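Local structure of alpha-(N-acetylaminomethylene)succinic acid hydrolase (Mesorhizobium loti, 3KXP) at residues G104-E116 with L230-G242. The protein catalyses the last step of vitamin B6 degradation, hydrolysing (E)-2-(acetamidomethylene)succinate to succinic semialdehyde, acetate, ammonia and carbon dioxide. Sequence-based numbering, arbitrary orientation.
Sequences GHGLSDKPETGYE and LASSAAMAQTARG
Y115 lays one face of its ring squarely on A235, whose CA stands 4.0 Å from the ring centroid, 12° off the normal, while A235 CB reaches Y115 CZ at 3.5 Å. The hydroxyl at the far end of the ring donates to P111 O, which helps hold the ring in place. Close packing continues at H105: M236, a selenomethionine bent at chi2 and chi3, curls its CE back over the imidazole face, 3.6 Å from the centroid, and H105 ND1 is held by R103 O. At the start of the helix S232, the N-cap of helix 233-242, donates its N-H to G104 O at 3.1 Å. In this alpha/beta hydrolase fold the contact joins the loop between strand 96-100 and helix 117-131 to helix 233-242, beside the chloride site: H105 and T239 both touch L143. Toward solvent, polar links and waters take a larger share. The extended Q238 offers its amide as a two-pronged clamp, NE2 giving an almost straight bond (174°) to E112 O at 3.1 Å and OE1 accepting, in its carbonyl plane, from T113 OG1 at 2.9 Å. Around exposed E116 the join is largely water-mediated, one water spanning E116 OE2 and Q238 O, another E116 OE1 and G242 O.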
ATOM      1  N   GLY A 104     -19.005  24.982   2.013  1.00 24.06           N
ATOM      2  CA  GLY A 104     -19.761  24.946   3.251  1.00 22.52           C
ATOM      3  C   GLY A 104     -18.872  25.072   4.476  1.00 22.79           C
ATOM      4  O   GLY A 104     -19.369  25.230   5.592  1.00 22.07           O
ATOM      5  N   HIS A 105     -17.555  25.032   4.269  1.00 21.75           N
ATOM      6  CA  HIS A 105     -16.608  25.095   5.381  1.00 22.55           C
ATOM      7  C   HIS A 105     -15.621  26.258   5.313  1.00 23.18           C
ATOM      8  O   HIS A 105     -15.526  26.962   4.309  1.00 22.67           O
ATOM      9  CB  HIS A 105     -15.789  23.798   5.456  1.00 19.55           C
ATOM     10  CG  HIS A 105     -16.612  22.546   5.513  1.00 20.70           C
ATOM     11  ND1 HIS A 105     -17.379  22.105   4.455  1.00 19.89           N
ATOM     12  CD2 HIS A 105     -16.742  21.612   6.487  1.00 19.64           C
ATOM     13  CE1 HIS A 105     -17.941  20.952   4.771  1.00 18.86           C
ATOM     14  NE2 HIS A 105     -17.571  20.631   5.998  1.00 20.81           N
ATOM     15  N   GLY A 106     -14.878  26.421   6.402  1.00 23.87           N
ATOM     16  CA  GLY A 106     -13.863  27.449   6.497  1.00 25.48           C
ATOM     17  C   GLY A 106     -14.208  28.775   5.862  1.00 26.65           C
ATOM     18  O   GLY A 106     -15.282  29.319   6.088  1.00 26.44           O
ATOM     19  N   LEU A 107     -13.280  29.290   5.058  1.00 28.30           N
ATOM     20  CA  LEU A 107     -13.459  30.566   4.391  1.00 26.75           C
ATOM     21  C   LEU A 107     -13.851  30.410   2.932  1.00 26.46           C
ATOM     22  O   LEU A 107     -13.562  31.272   2.109  1.00 24.78           O
ATOM     23  CB  LEU A 107     -12.180  31.403   4.504  1.00 25.31           C
ATOM     24  CG  LEU A 107     -11.810  31.883   5.918  1.00 27.81           C
ATOM     25  CD1 LEU A 107     -10.618  32.843   5.852  1.00 25.01           C
ATOM     26  CD2 LEU A 107     -13.004  32.584   6.557  1.00 24.56           C
ATOM     27  N   SER A 108     -14.520  29.306   2.619  1.00 26.06           N
ATOM     28  CA  SER A 108     -14.963  29.050   1.256  1.00 25.79           C
ATOM     29  C   SER A 108     -16.437  29.406   1.081  1.00 26.74           C
ATOM     30  O   SER A 108     -17.146  29.657   2.055  1.00 27.74           O
ATOM     31  CB  SER A 108     -14.728  27.582   0.904  1.00 24.53           C
ATOM     32  OG  SER A 108     -13.344  27.291   0.929  1.00 22.49           O
ATOM     33  N   ASP A 109     -16.896  29.440  -0.166  1.00 28.39           N
ATOM     34  CA  ASP A 109     -18.290  29.764  -0.440  1.00 29.80           C
ATOM     35  C   ASP A 109     -19.195  28.747   0.234  1.00 29.81           C
ATOM     36  O   ASP A 109     -18.803  27.603   0.455  1.00 29.36           O
ATOM     37  CB  ASP A 109     -18.558  29.769  -1.951  1.00 30.43           C
ATOM     38  CG  ASP A 109     -18.042  31.023  -2.629  1.00 30.98           C
ATOM     39  OD1 ASP A 109     -17.563  31.932  -1.913  1.00 28.34           O
ATOM     40  OD2 ASP A 109     -18.127  31.101  -3.874  1.00 31.18           O
ATOM     41  N   LYS A 110     -20.409  29.173   0.554  1.00 29.77           N
ATOM     42  CA  LYS A 110     -21.365  28.303   1.213  1.00 29.98           C
ATOM     43  C   LYS A 110     -22.726  28.348   0.521  1.00 30.22           C
ATOM     44  O   LYS A 110     -23.679  28.940   1.026  1.00 29.55           O
ATOM     45  CB  LYS A 110     -21.479  28.711   2.678  1.00 29.77           C
ATOM     46  CG  LYS A 110     -20.124  28.717   3.365  1.00 31.38           C
ATOM     47  CD  LYS A 110     -20.215  29.084   4.820  1.00 31.30           C
ATOM     48  CE  LYS A 110     -18.855  28.949   5.471  1.00 29.59           C
ATOM     49  NZ  LYS A 110     -17.840  29.751   4.751  1.00 29.11           N
ATOM     50  N   PRO A 111     -22.824  27.717  -0.657  1.00 30.26           N
ATOM     51  CA  PRO A 111     -24.075  27.692  -1.415  1.00 29.64           C
ATOM     52  C   PRO A 111     -25.253  27.187  -0.599  1.00 31.04           C
ATOM     53  O   PRO A 111     -25.079  26.518   0.416  1.00 29.59           O
ATOM     54  CB  PRO A 111     -23.743  26.789  -2.604  1.00 29.74           C
ATOM     55  CG  PRO A 111     -22.622  25.925  -2.086  1.00 29.72           C
ATOM     56  CD  PRO A 111     -21.788  26.925  -1.337  1.00 29.36           C
ATOM     57  N   GLU A 112     -26.451  27.526  -1.059  1.00 32.01           N
ATOM     58  CA  GLU A 112     -27.690  27.143  -0.400  1.00 34.04           C
ATOM     59  C   GLU A 112     -27.878  25.628  -0.446  1.00 33.85           C
ATOM     60  O   GLU A 112     -28.509  25.049   0.443  1.00 35.12           O
ATOM     61  CB  GLU A 112     -28.863  27.857  -1.094  1.00 39.91           C
ATOM     62  CG  GLU A 112     -30.213  27.763  -0.398  1.00 46.32           C
ATOM     63  CD  GLU A 112     -31.287  28.613  -1.091  1.00 53.23           C
ATOM     64  OE1 GLU A 112     -31.590  28.354  -2.283  1.00 55.57           O
ATOM     65  OE2 GLU A 112     -31.824  29.543  -0.442  1.00 53.47           O
ATOM     66  N   THR A 113     -27.335  24.985  -1.478  1.00 31.03           N
ATOM     67  CA  THR A 113     -27.456  23.538  -1.609  1.00 30.27           C
ATOM     68  C   THR A 113     -26.318  22.944  -2.448  1.00 28.43           C
ATOM     69  O   THR A 113     -25.373  23.643  -2.810  1.00 27.79           O
ATOM     70  CB  THR A 113     -28.820  23.148  -2.246  1.00 31.61           C
ATOM     71  OG1 THR A 113     -29.143  21.794  -1.899  1.00 31.93           O
ATOM     72  CG2 THR A 113     -28.765  23.281  -3.774  1.00 28.90           C
ATOM     73  N   GLY A 114     -26.416  21.652  -2.748  1.00 28.36           N
ATOM     74  CA  GLY A 114     -25.388  20.989  -3.533  1.00 28.92           C
ATOM     75  C   GLY A 114     -24.265  20.450  -2.660  1.00 30.06           C
ATOM     76  O   GLY A 114     -23.104  20.828  -2.818  1.00 29.59           O
ATOM     77  N   TYR A 115     -24.604  19.562  -1.734  1.00 28.83           N
ATOM     78  CA  TYR A 115     -23.600  19.001  -0.849  1.00 28.81           C
ATOM     79  C   TYR A 115     -23.501  17.485  -0.933  1.00 30.19           C
ATOM     80  O   TYR A 115     -23.263  16.819   0.069  1.00 30.32           O
ATOM     81  CB  TYR A 115     -23.873  19.440   0.590  1.00 25.38           C
ATOM     82  CG  TYR A 115     -23.667  20.919   0.777  1.00 24.16           C
ATOM     83  CD1 TYR A 115     -24.714  21.823   0.597  1.00 23.83           C
ATOM     84  CD2 TYR A 115     -22.402  21.426   1.079  1.00 24.78           C
ATOM     85  CE1 TYR A 115     -24.503  23.205   0.719  1.00 23.55           C
ATOM     86  CE2 TYR A 115     -22.175  22.794   1.198  1.00 22.47           C
ATOM     87  CZ  TYR A 115     -23.230  23.681   1.022  1.00 22.13           C
ATOM     88  OH  TYR A 115     -23.008  25.026   1.195  1.00 19.23           O
ATOM     89  N   GLU A 116     -23.675  16.948  -2.137  1.00 30.07           N
ATOM     90  CA  GLU A 116     -23.589  15.516  -2.347  1.00 30.93           C
ATOM     91  C   GLU A 116     -22.186  15.183  -2.814  1.00 31.13           C
ATOM     92  O   GLU A 116     -21.385  16.082  -3.070  1.00 31.88           O
ATOM     93  CB  GLU A 116     -24.602  15.073  -3.400  1.00 33.01           C
ATOM     94  CG  GLU A 116     -26.042  15.340  -3.013  1.00 38.64           C
ATOM     95  CD  GLU A 116     -26.458  14.585  -1.762  1.00 43.99           C
ATOM     96  OE1 GLU A 116     -26.565  13.337  -1.816  1.00 45.94           O
ATOM     97  OE2 GLU A 116     -26.676  15.244  -0.721  1.00 45.23           O
ATOM     98  N   LEU A 230     -17.169  28.647  11.532  1.00 27.29           N
ATOM     99  CA  LEU A 230     -17.159  29.227  10.195  1.00 27.57           C
ATOM    100  C   LEU A 230     -18.103  28.395   9.320  1.00 27.31           C
ATOM    101  O   LEU A 230     -18.811  28.925   8.467  1.00 28.14           O
ATOM    102  CB  LEU A 230     -15.744  29.200   9.608  1.00 26.48           C
ATOM    103  CG  LEU A 230     -14.838  30.338  10.077  1.00 27.60           C
ATOM    104  CD1 LEU A 230     -13.423  30.149   9.554  1.00 25.83           C
ATOM    105  CD2 LEU A 230     -15.427  31.660   9.586  1.00 27.37           C
ATOM    106  N   ALA A 231     -18.115  27.087   9.557  1.00 26.40           N
ATOM    107  CA  ALA A 231     -18.963  26.167   8.804  1.00 28.28           C
ATOM    108  C   ALA A 231     -20.439  26.526   8.916  1.00 29.07           C
ATOM    109  O   ALA A 231     -20.932  26.829  10.002  1.00 30.54           O
ATOM    110  CB  ALA A 231     -18.751  24.732   9.299  1.00 25.07           C
ATOM    111  N   SER A 232     -21.136  26.490   7.786  1.00 28.02           N
ATOM    112  CA  SER A 232     -22.564  26.776   7.746  1.00 28.09           C
ATOM    113  C   SER A 232     -23.336  25.575   8.290  1.00 28.95           C
ATOM    114  O   SER A 232     -23.085  24.440   7.872  1.00 28.71           O
ATOM    115  CB  SER A 232     -23.001  27.044   6.305  1.00 27.58           C
ATOM    116  OG  SER A 232     -24.338  26.625   6.105  1.00 25.92           O
ATOM    117  N   SER A 233     -24.278  25.817   9.203  1.00 27.98           N
ATOM    118  CA  SER A 233     -25.059  24.725   9.785  1.00 27.43           C
ATOM    119  C   SER A 233     -25.906  23.987   8.741  1.00 26.95           C
ATOM    120  O   SER A 233     -26.021  22.765   8.777  1.00 24.07           O
ATOM    121  CB  SER A 233     -25.957  25.242  10.923  1.00 29.50           C
ATOM    122  OG  SER A 233     -26.987  26.089  10.443  1.00 30.46           O
ATOM    123  N   ALA A 234     -26.495  24.725   7.807  1.00 26.68           N
ATOM    124  CA  ALA A 234     -27.308  24.096   6.771  1.00 25.84           C
ATOM    125  C   ALA A 234     -26.418  23.222   5.895  1.00 25.38           C
ATOM    126  O   ALA A 234     -26.820  22.128   5.497  1.00 24.70           O
ATOM    127  CB  ALA A 234     -28.005  25.154   5.920  1.00 23.82           C
ATOM    128  N   ALA A 235     -25.216  23.710   5.594  1.00 24.41           N
ATOM    129  CA  ALA A 235     -24.263  22.966   4.766  1.00 26.13           C
ATOM    130  C   ALA A 235     -23.897  21.639   5.447  1.00 27.20           C
ATOM    131  O   ALA A 235     -23.811  20.592   4.793  1.00 26.00           O
ATOM    132  CB  ALA A 235     -22.990  23.810   4.522  1.00 23.07           C
HETATM  133  N   MSE A 236     -23.690  21.692   6.762  1.00 27.12           N
HETATM  134  CA  MSE A 236     -23.352  20.500   7.538  1.00 29.32           C
HETATM  135  C   MSE A 236     -24.472  19.461   7.505  1.00 28.11           C
HETATM  136  O   MSE A 236     -24.227  18.284   7.239  1.00 27.69           O
HETATM  137  CB  MSE A 236     -23.067  20.871   8.999  1.00 33.30           C
HETATM  138  CG  MSE A 236     -21.916  21.831   9.179  1.00 42.79           C
HETATM  139 SE   MSE A 236     -20.363  21.279   8.159  1.00 59.70          SE
HETATM  140  CE  MSE A 236     -20.627  22.357   6.562  1.00 53.17           C
ATOM    141  N   ALA A 237     -25.694  19.906   7.786  1.00 26.07           N
ATOM    142  CA  ALA A 237     -26.851  19.020   7.803  1.00 25.56           C
ATOM    143  C   ALA A 237     -27.006  18.321   6.463  1.00 24.36           C
ATOM    144  O   ALA A 237     -27.266  17.125   6.407  1.00 23.32           O
ATOM    145  CB  ALA A 237     -28.122  19.807   8.139  1.00 23.10           C
ATOM    146  N   GLN A 238     -26.837  19.070   5.382  1.00 24.51           N
ATOM    147  CA  GLN A 238     -26.964  18.486   4.054  1.00 26.98           C
ATOM    148  C   GLN A 238     -25.794  17.564   3.739  1.00 25.61           C
ATOM    149  O   GLN A 238     -25.978  16.519   3.117  1.00 26.19           O
ATOM    150  CB  GLN A 238     -27.060  19.586   2.997  1.00 27.90           C
ATOM    151  CG  GLN A 238     -28.304  20.440   3.141  1.00 30.41           C
ATOM    152  CD  GLN A 238     -28.372  21.535   2.106  1.00 32.15           C
ATOM    153  OE1 GLN A 238     -28.508  21.269   0.908  1.00 34.37           O
ATOM    154  NE2 GLN A 238     -28.266  22.780   2.559  1.00 31.00           N
ATOM    155  N   THR A 239     -24.595  17.953   4.166  1.00 23.81           N
ATOM    156  CA  THR A 239     -23.409  17.138   3.930  1.00 24.62           C
ATOM    157  C   THR A 239     -23.514  15.810   4.681  1.00 26.03           C
ATOM    158  O   THR A 239     -23.234  14.751   4.116  1.00 22.97           O
ATOM    159  CB  THR A 239     -22.149  17.859   4.386  1.00 22.85           C
ATOM    160  OG1 THR A 239     -21.983  19.045   3.607  1.00 27.94           O
ATOM    161  CG2 THR A 239     -20.939  16.973   4.208  1.00 20.26           C
ATOM    162  N   ALA A 240     -23.928  15.876   5.946  1.00 26.41           N
ATOM    163  CA  ALA A 240     -24.083  14.682   6.770  1.00 28.80           C
ATOM    164  C   ALA A 240     -24.984  13.649   6.089  1.00 30.18           C
ATOM    165  O   ALA A 240     -24.583  12.498   5.927  1.00 30.82           O
ATOM    166  CB  ALA A 240     -24.648  15.048   8.146  1.00 27.45           C
ATOM    167  N   ARG A 241     -26.193  14.031   5.677  1.00 30.59           N
ATOM    168  CA  ARG A 241     -27.036  13.034   5.024  1.00 32.29           C
ATOM    169  C   ARG A 241     -26.531  12.630   3.648  1.00 29.28           C
ATOM    170  O   ARG A 241     -26.888  11.579   3.143  1.00 29.79           O
ATOM    171  CB  ARG A 241     -28.513  13.468   4.960  1.00 34.65           C
ATOM    172  CG  ARG A 241     -28.804  14.914   4.664  1.00 38.59           C
ATOM    173  CD  ARG A 241     -29.903  15.391   5.617  1.00 42.16           C
ATOM    174  NE  ARG A 241     -29.361  15.697   6.940  1.00 45.40           N
ATOM    175  CZ  ARG A 241     -30.071  15.752   8.060  1.00 45.45           C
ATOM    176  NH1 ARG A 241     -29.471  16.049   9.208  1.00 44.92           N
ATOM    177  NH2 ARG A 241     -31.370  15.486   8.040  1.00 46.24           N
ATOM    178  N   GLY A 242     -25.677  13.450   3.051  1.00 28.59           N
ATOM    179  CA  GLY A 242     -25.132  13.094   1.755  1.00 26.57           C
ATOM    180  C   GLY A 242     -24.102  11.989   1.930  1.00 26.68           C
ATOM    181  O   GLY A 242     -23.816  11.247   0.997  1.00 25.02           O
TER
HETATM  182  O   HOH W   1     -22.094  14.626   1.270  1.00 23.57           O
HETATM  183  O   HOH W   2     -27.135  19.036  -1.300  1.00 49.26           O
HETATM  184  O   HOH W   3     -27.749  16.270   1.231  1.00 36.84           O
HETATM  185  O   HOH W   4     -23.926  12.140  -1.488  1.00 39.06           O